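Local atomic coordinates of aromatic-L-amino-acid decarboxylase (Catharanthus roseus, PDB entry 6EEW), a protein that catalyses the pyridoxal 5'-phosphate-dependent decarboxylation of L-tryptophan to tryptamine and of 5-hydroxy-L-tryptophan to serotonin. Residues N218-T226 and V237-D245; K444-V455 and V485-L496. All coordinates share one frame; numbering follows the deposited sequence.

Contact 1: residues N218-T226 and V237-D245; sequences NNIRLIPTT and VLRKMVEDD
Arg221 and Ile223 of an edge strand meet Val237, Leu238, Met241 and Asp245 of the next helix in the first half of a beta-alpha-beta crossover. Strand 220-223 borders the mixed seven-stranded sheet of the PLP-binding domain. Helix 235-247 carries the chain back past strand 194-199 to strand 251-258. The strand and helix axes run nearly antiparallel (154°), 9.8 Å apart. Arg221 bends at chi3 (62°) and brings its guanidinium onto the helix. NH1 makes a salt bridge to Asp245 OD2 at 2.6 Å. As a hydrogen bond it is weak. NH1 also crowds OD1 and CG of Asp245, so the fine geometry of the pair, with the two planes 70° apart, is doubtful. The stronger partner of Asp245 OD2 is Tyr197 OH of strand 194-199, which probably fixes the carboxylate. Met241 CE lies over the centre of one guanidinium face, 3.8 Å above its plane. The sulfur of Met241 packs on Ile223, with SD 3.6 Å from CG2. The other branch of Ile223 reaches Leu238, where the two CD1 atoms are 3.6 Å apart. Leu238 continues onto Leu273 of helix 270-280. The tightest carbon pair is Ile223 CG2 with Val237 CG1, at 3.3 Å.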
# COMPACT_ATOMS: atom_id res chain seq x y z
N ASN A 218 -27.47 2.59 6.58
CA ASN A 218 -28.16 3.55 7.44
C ASN A 218 -27.48 3.75 8.79
O ASN A 218 -27.94 4.61 9.56
CB ASN A 218 -29.61 3.11 7.66
CG ASN A 218 -30.46 3.32 6.44
OD1 ASN A 218 -30.20 4.23 5.65
ND2 ASN A 218 -31.49 2.49 6.26
N ASN A 219 -26.42 3.02 9.11
CA ASN A 219 -25.72 3.21 10.38
C ASN A 219 -24.44 4.02 10.23
O ASN A 219 -23.62 4.04 11.15
CB ASN A 219 -25.42 1.85 11.02
CG ASN A 219 -26.68 1.12 11.45
OD1 ASN A 219 -27.78 1.66 11.37
ND2 ASN A 219 -26.52 -0.10 11.94
N ILE A 220 -24.27 4.68 9.09
CA ILE A 220 -23.16 5.60 8.83
C ILE A 220 -23.75 7.01 8.92
O ILE A 220 -24.56 7.39 8.07
CB ILE A 220 -22.53 5.36 7.46
CG1 ILE A 220 -22.01 3.92 7.35
CG2 ILE A 220 -21.41 6.34 7.20
CD1 ILE A 220 -21.44 3.57 5.97
N ARG A 221 -23.37 7.77 9.96
CA ARG A 221 -24.01 9.05 10.28
C ARG A 221 -23.02 10.20 10.16
O ARG A 221 -21.98 10.21 10.82
CB ARG A 221 -24.64 8.98 11.67
CG ARG A 221 -25.61 7.80 11.81
CD ARG A 221 -26.54 7.97 13.00
NE ARG A 221 -27.38 9.14 12.84
CZ ARG A 221 -28.01 9.75 13.84
NH1 ARG A 221 -27.89 9.28 15.08
NH2 ARG A 221 -28.76 10.82 13.61
N LEU A 222 -23.36 11.18 9.31
CA LEU A 222 -22.58 12.41 9.16
C LEU A 222 -23.15 13.51 10.06
O LEU A 222 -24.31 13.91 9.92
CB LEU A 222 -22.59 12.87 7.71
CG LEU A 222 -21.99 12.03 6.57
CD1 LEU A 222 -22.10 12.85 5.29
CD2 LEU A 222 -20.56 11.62 6.84
N ILE A 223 -22.32 14.02 10.96
CA ILE A 223 -22.70 15.07 11.90
C ILE A 223 -22.75 16.41 11.18
O ILE A 223 -21.72 16.89 10.68
CB ILE A 223 -21.73 15.11 13.09
CG1 ILE A 223 -21.59 13.71 13.69
CG2 ILE A 223 -22.27 16.03 14.15
CD1 ILE A 223 -20.34 13.56 14.52
N PRO A 224 -23.91 17.04 11.10
CA PRO A 224 -24.00 18.34 10.44
C PRO A 224 -23.17 19.41 11.15
O PRO A 224 -23.11 19.46 12.38
CB PRO A 224 -25.50 18.67 10.50
CG PRO A 224 -26.04 17.78 11.59
CD PRO A 224 -25.23 16.53 11.52
N THR A 225 -22.52 20.25 10.35
CA THR A 225 -21.69 21.32 10.86
C THR A 225 -22.11 22.62 10.19
O THR A 225 -22.67 22.62 9.09
CB THR A 225 -20.21 21.09 10.60
OG1 THR A 225 -19.96 21.14 9.19
CG2 THR A 225 -19.77 19.75 11.16
N THR A 226 -21.85 23.73 10.88
CA THR A 226 -22.27 25.05 10.42
C THR A 226 -21.11 26.04 10.54
O THR A 226 -20.12 25.82 11.25
CB THR A 226 -23.48 25.55 11.22
OG1 THR A 226 -23.06 25.92 12.53
CG2 THR A 226 -24.53 24.46 11.32
N VAL A 237 -23.95 18.65 19.42
CA VAL A 237 -24.61 17.96 18.30
C VAL A 237 -24.35 16.46 18.37
O VAL A 237 -25.28 15.63 18.30
CB VAL A 237 -24.12 18.55 16.96
CG1 VAL A 237 -24.63 17.72 15.79
CG2 VAL A 237 -24.58 19.99 16.82
N LEU A 238 -23.09 16.08 18.53
CA LEU A 238 -22.73 14.67 18.58
C LEU A 238 -23.37 13.98 19.78
O LEU A 238 -23.82 12.83 19.67
CB LEU A 238 -21.22 14.53 18.62
CG LEU A 238 -20.62 13.14 18.85
CD1 LEU A 238 -21.01 12.17 17.73
CD2 LEU A 238 -19.08 13.25 18.96
N ARG A 239 -23.39 14.64 20.94
CA ARG A 239 -23.98 14.01 22.11
C ARG A 239 -25.45 13.76 21.88
O ARG A 239 -25.97 12.69 22.23
CB ARG A 239 -23.81 14.89 23.34
CG ARG A 239 -24.70 14.41 24.48
CD ARG A 239 -24.52 15.26 25.70
NE ARG A 239 -23.16 15.14 26.22
CZ ARG A 239 -22.75 14.15 27.00
NH1 ARG A 239 -23.60 13.19 27.36
NH2 ARG A 239 -21.49 14.13 27.42
N LYS A 240 -26.15 14.73 21.30
CA LYS A 240 -27.56 14.55 21.02
C LYS A 240 -27.77 13.36 20.09
O LYS A 240 -28.62 12.49 20.34
CB LYS A 240 -28.13 15.83 20.42
CG LYS A 240 -29.61 15.75 20.09
CD LYS A 240 -30.37 15.41 21.37
CE LYS A 240 -31.86 15.27 21.13
NZ LYS A 240 -32.54 14.81 22.37
N MET A 241 -26.96 13.27 19.04
CA MET A 241 -27.07 12.15 18.10
C MET A 241 -26.81 10.81 18.80
O MET A 241 -27.56 9.85 18.62
CB MET A 241 -26.11 12.34 16.92
CG MET A 241 -26.42 13.55 16.05
SD MET A 241 -25.14 13.89 14.82
CE MET A 241 -25.21 12.40 13.83
N VAL A 242 -25.74 10.74 19.59
CA VAL A 242 -25.39 9.49 20.25
C VAL A 242 -26.50 9.06 21.20
O VAL A 242 -26.86 7.88 21.26
CB VAL A 242 -24.04 9.63 20.99
CG1 VAL A 242 -23.77 8.40 21.85
CG2 VAL A 242 -22.90 9.86 20.00
N GLU A 243 -27.07 10.00 21.95
CA GLU A 243 -28.08 9.61 22.93
C GLU A 243 -29.38 9.20 22.25
O GLU A 243 -30.08 8.30 22.74
CB GLU A 243 -28.28 10.75 23.93
CG GLU A 243 -27.06 10.91 24.83
CD GLU A 243 -27.16 12.08 25.81
OE1 GLU A 243 -27.88 13.05 25.50
OE2 GLU A 243 -26.49 12.02 26.87
N ASP A 244 -29.71 9.83 21.12
CA ASP A 244 -30.87 9.36 20.36
C ASP A 244 -30.63 7.96 19.81
O ASP A 244 -31.53 7.12 19.80
CB ASP A 244 -31.22 10.35 19.25
CG ASP A 244 -31.74 11.68 19.81
OD1 ASP A 244 -32.02 11.76 21.02
OD2 ASP A 244 -31.86 12.66 19.03
N ASP A 245 -29.40 7.68 19.36
CA ASP A 245 -29.10 6.34 18.86
C ASP A 245 -29.19 5.31 19.97
O ASP A 245 -29.68 4.20 19.75
CB ASP A 245 -27.71 6.31 18.23
CG ASP A 245 -27.69 6.97 16.88
OD1 ASP A 245 -28.74 6.95 16.20
OD2 ASP A 245 -26.62 7.50 16.50

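Contact 2: residues K444-V455 and V485-L496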
# COMPACT_ATOMS: atom_id res chain seq x y z
N LYS A 444 -15.15 31.46 -12.70
CA LYS A 444 -14.42 32.02 -13.84
C LYS A 444 -13.01 32.41 -13.44
O LYS A 444 -12.05 32.18 -14.19
CB LYS A 444 -15.18 33.22 -14.39
CG LYS A 444 -14.55 33.84 -15.62
CD LYS A 444 -14.22 32.79 -16.67
CE LYS A 444 -13.99 33.42 -18.04
NZ LYS A 444 -13.09 34.60 -17.97
N LEU A 445 -12.85 33.02 -12.26
CA LEU A 445 -11.51 33.38 -11.82
C LEU A 445 -10.63 32.15 -11.67
O LEU A 445 -9.48 32.12 -12.13
CB LEU A 445 -11.58 34.15 -10.50
CG LEU A 445 -10.20 34.51 -9.94
CD1 LEU A 445 -9.47 35.42 -10.93
CD2 LEU A 445 -10.32 35.17 -8.58
N LEU A 446 -11.15 31.10 -11.01
CA LEU A 446 -10.38 29.87 -10.87
C LEU A 446 -10.00 29.29 -12.22
O LEU A 446 -8.85 28.86 -12.43
CB LEU A 446 -11.17 28.84 -10.06
CG LEU A 446 -10.46 27.49 -9.89
CD1 LEU A 446 -9.16 27.64 -9.11
CD2 LEU A 446 -11.35 26.41 -9.29
N ASP A 447 -10.94 29.28 -13.17
CA ASP A 447 -10.63 28.70 -14.47
C ASP A 447 -9.54 29.50 -15.17
O ASP A 447 -8.62 28.91 -15.74
CB ASP A 447 -11.90 28.61 -15.32
CG ASP A 447 -11.79 27.55 -16.42
OD1 ASP A 447 -10.88 27.66 -17.27
OD2 ASP A 447 -12.59 26.59 -16.41
N MET A 448 -9.64 30.83 -15.16
CA MET A 448 -8.58 31.64 -15.75
C MET A 448 -7.23 31.33 -15.12
O MET A 448 -6.22 31.12 -15.81
CB MET A 448 -8.92 33.13 -15.60
CG MET A 448 -10.23 33.53 -16.26
SD MET A 448 -10.68 35.25 -15.90
CE MET A 448 -9.33 36.14 -16.67
N LEU A 449 -7.19 31.29 -13.78
CA LEU A 449 -5.94 31.02 -13.09
C LEU A 449 -5.32 29.72 -13.59
O LEU A 449 -4.16 29.69 -14.03
CB LEU A 449 -6.18 30.94 -11.58
CG LEU A 449 -6.45 32.27 -10.88
CD1 LEU A 449 -7.00 32.01 -9.50
CD2 LEU A 449 -5.17 33.10 -10.80
N ASN A 450 -6.11 28.65 -13.58
CA ASN A 450 -5.56 27.34 -13.94
C ASN A 450 -5.20 27.29 -15.42
O ASN A 450 -4.20 26.67 -15.80
CB ASN A 450 -6.55 26.24 -13.57
CG ASN A 450 -6.63 26.02 -12.07
OD1 ASN A 450 -5.65 26.23 -11.34
ND2 ASN A 450 -7.79 25.61 -11.59
N SER A 451 -5.99 27.95 -16.27
CA SER A 451 -5.69 28.00 -17.69
C SER A 451 -4.37 28.70 -17.97
O SER A 451 -3.76 28.45 -19.01
CB SER A 451 -6.82 28.72 -18.43
OG SER A 451 -8.05 28.06 -18.22
N THR A 452 -3.92 29.56 -17.05
CA THR A 452 -2.61 30.18 -17.22
C THR A 452 -1.50 29.17 -17.45
O THR A 452 -0.52 29.47 -18.16
CB THR A 452 -2.26 31.01 -15.98
OG1 THR A 452 -3.19 32.08 -15.85
CG2 THR A 452 -0.84 31.56 -16.10
N GLY A 453 -1.61 27.98 -16.87
CA GLY A 453 -0.50 27.06 -16.80
C GLY A 453 0.54 27.42 -15.76
O GLY A 453 1.38 26.57 -15.43
N ARG A 454 0.51 28.64 -15.22
CA ARG A 454 1.49 29.09 -14.25
C ARG A 454 1.06 28.86 -12.81
O ARG A 454 1.77 29.28 -11.89
CB ARG A 454 1.82 30.57 -14.44
CG ARG A 454 2.40 30.94 -15.78
CD ARG A 454 2.56 32.46 -15.88
NE ARG A 454 3.50 32.97 -14.87
CZ ARG A 454 4.77 33.27 -15.11
NH1 ARG A 454 5.28 33.15 -16.33
NH2 ARG A 454 5.54 33.72 -14.12
N VAL A 455 -0.08 28.21 -12.58
CA VAL A 455 -0.57 27.95 -11.23
C VAL A 455 -1.66 26.89 -11.33
O VAL A 455 -2.34 26.78 -12.35
CB VAL A 455 -1.09 29.24 -10.56
CG1 VAL A 455 -2.21 29.87 -11.37
CG2 VAL A 455 -1.59 28.95 -9.16
N VAL A 485 1.88 34.54 -7.47
CA VAL A 485 0.53 34.01 -7.58
C VAL A 485 -0.48 35.09 -7.20
O VAL A 485 -1.50 35.27 -7.88
CB VAL A 485 0.35 32.76 -6.70
CG1 VAL A 485 -1.13 32.43 -6.60
CG2 VAL A 485 1.09 31.59 -7.29
N TRP A 486 -0.23 35.80 -6.11
CA TRP A 486 -1.15 36.86 -5.71
C TRP A 486 -1.21 37.96 -6.76
O TRP A 486 -2.30 38.47 -7.08
CB TRP A 486 -0.73 37.41 -4.34
CG TRP A 486 -1.54 38.56 -3.91
CD1 TRP A 486 -1.09 39.80 -3.55
CD2 TRP A 486 -2.97 38.62 -3.84
NE1 TRP A 486 -2.15 40.61 -3.22
CE2 TRP A 486 -3.32 39.92 -3.40
CE3 TRP A 486 -3.99 37.70 -4.10
CZ2 TRP A 486 -4.64 40.31 -3.21
CZ3 TRP A 486 -5.30 38.09 -3.91
CH2 TRP A 486 -5.61 39.39 -3.47
N ASP A 487 -0.06 38.34 -7.32
CA ASP A 487 -0.07 39.32 -8.40
C ASP A 487 -0.93 38.84 -9.56
O ASP A 487 -1.74 39.60 -10.11
CB ASP A 487 1.36 39.59 -8.87
CG ASP A 487 2.17 40.37 -7.86
OD1 ASP A 487 1.57 41.15 -7.09
OD2 ASP A 487 3.41 40.20 -7.82
N LEU A 488 -0.77 37.57 -9.95
CA LEU A 488 -1.54 37.02 -11.06
C LEU A 488 -3.03 37.02 -10.74
O LEU A 488 -3.86 37.33 -11.61
CB LEU A 488 -1.07 35.60 -11.36
CG LEU A 488 -1.81 34.85 -12.49
CD1 LEU A 488 -1.58 35.52 -13.83
CD2 LEU A 488 -1.47 33.36 -12.53
N ILE A 489 -3.39 36.63 -9.52
CA ILE A 489 -4.79 36.62 -9.11
C ILE A 489 -5.38 38.01 -9.27
O ILE A 489 -6.48 38.18 -9.82
CB ILE A 489 -4.92 36.10 -7.67
CG1 ILE A 489 -4.43 34.65 -7.59
CG2 ILE A 489 -6.35 36.25 -7.18
CD1 ILE A 489 -4.46 34.04 -6.21
N GLN A 490 -4.65 39.03 -8.81
CA GLN A 490 -5.15 40.40 -8.93
C GLN A 490 -5.28 40.82 -10.39
O GLN A 490 -6.25 41.48 -10.77
CB GLN A 490 -4.25 41.37 -8.16
CG GLN A 490 -4.52 41.41 -6.67
CD GLN A 490 -3.74 42.50 -5.96
OE1 GLN A 490 -2.52 42.62 -6.12
NE2 GLN A 490 -4.44 43.32 -5.19
N LYS A 491 -4.30 40.46 -11.23
CA LYS A 491 -4.39 40.81 -12.64
C LYS A 491 -5.62 40.18 -13.29
O LYS A 491 -6.36 40.83 -14.03
CB LYS A 491 -3.13 40.41 -13.40
CG LYS A 491 -3.22 40.75 -14.90
CD LYS A 491 -1.98 40.35 -15.69
CE LYS A 491 -1.85 38.84 -15.82
NZ LYS A 491 -0.74 38.45 -16.75
N LEU A 492 -5.83 38.89 -13.03
CA LEU A 492 -6.97 38.20 -13.64
C LEU A 492 -8.29 38.73 -13.09
O LEU A 492 -9.29 38.74 -13.81
CB LEU A 492 -6.85 36.70 -13.42
CG LEU A 492 -5.63 36.06 -14.10
CD1 LEU A 492 -5.60 34.55 -13.89
CD2 LEU A 492 -5.62 36.41 -15.57
N THR A 493 -8.30 39.19 -11.84
CA THR A 493 -9.51 39.81 -11.32
C THR A 493 -9.78 41.14 -12.00
O THR A 493 -10.92 41.43 -12.37
CB THR A 493 -9.40 39.99 -9.80
OG1 THR A 493 -9.22 38.71 -9.18
CG2 THR A 493 -10.64 40.66 -9.25
N ASP A 494 -8.73 41.94 -12.21
CA ASP A 494 -8.91 43.19 -12.96
C ASP A 494 -9.46 42.92 -14.35
O ASP A 494 -10.46 43.52 -14.76
CB ASP A 494 -7.58 43.95 -13.04
CG ASP A 494 -7.09 44.43 -11.69
OD1 ASP A 494 -7.91 44.53 -10.75
OD2 ASP A 494 -5.88 44.71 -11.56
N ASP A 495 -8.82 42.00 -15.08
CA ASP A 495 -9.31 41.63 -16.41
C ASP A 495 -10.76 41.16 -16.34
O ASP A 495 -11.54 41.42 -17.26
CB ASP A 495 -8.44 40.53 -17.02
CG ASP A 495 -7.10 41.04 -17.52
OD1 ASP A 495 -6.88 42.27 -17.48
OD2 ASP A 495 -6.28 40.21 -17.95
N LEU A 496 -11.13 40.47 -15.26
CA LEU A 496 -12.47 39.90 -15.15
C LEU A 496 -13.53 40.95 -14.86
O LEU A 496 -14.72 40.64 -14.97
CB LEU A 496 -12.46 38.82 -14.07
CG LEU A 496 -13.79 38.13 -13.76
CD1 LEU A 496 -14.24 37.34 -14.98
CD2 LEU A 496 -13.64 37.22 -12.55
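This is apolar helix-helix packing in the C-terminal part of the chain, where Leu445, Met448 and Leu449 of helix 438-451 meet Ile489, Leu492, Thr493 and Leu496 of helix 479-496. The helix axes cross at 125° and approach to 10.0 Å. No hydrogen bond joins the two segments. Leu445 is a knob in a hole formed by Ile489, Leu492, Thr493 and Leu496. Its CG is anti to the backbone N (chi1 178°), and CD1 reaches Leu492 CB at 3.8 Å. Thr493 OG1, 3.7 Å from Leu445 CD1, turns back to its own helix and donates to Ile489 O at 2.9 Å. Both helices lie on the four-stranded antiparallel sheet, a two-layer alpha+beta arrangement: Leu445, Ile489 and Thr493 all touch Phe414 of strand 414-416. Further along, Leu449 CD2 presses on Leu492 CD1 at 3.4 Å, a tight carbon pair, and on Ile489 CG1 at 3.6 Å. Met448 and Leu492 run alongside each other, pointing opposite ways, with Met448 CE 3.9 Å from Leu492 CD2. Beyond the first helix, Val455 CG1 meets Leu488 CD2 at 3.8 Å.

Overall arrangement
Contacts 1 and 2 follow one another along the chain and are built on different sheets. Their centres are 40 Å apart and their nearest atoms about 21 Å, so they do not meet. Contact 1 lies on one face of the mixed sheet at its border strand, and contact 2 on one face of the C-terminal antiparallel sheet. On the side of the strand turned away from helix 235-247, the side chain of Leu222 is about 3 Å from that of His203, which binds L-tryptophan. It is about 12 Å from that of Thr262, a probable pyridoxal 5'-phosphate ligand. Contact 2 lies away from the annotated sites. The Val485 side chain is about 13 Å from a bound calcium ion. Neither contact touches the other subunit of the homodimer.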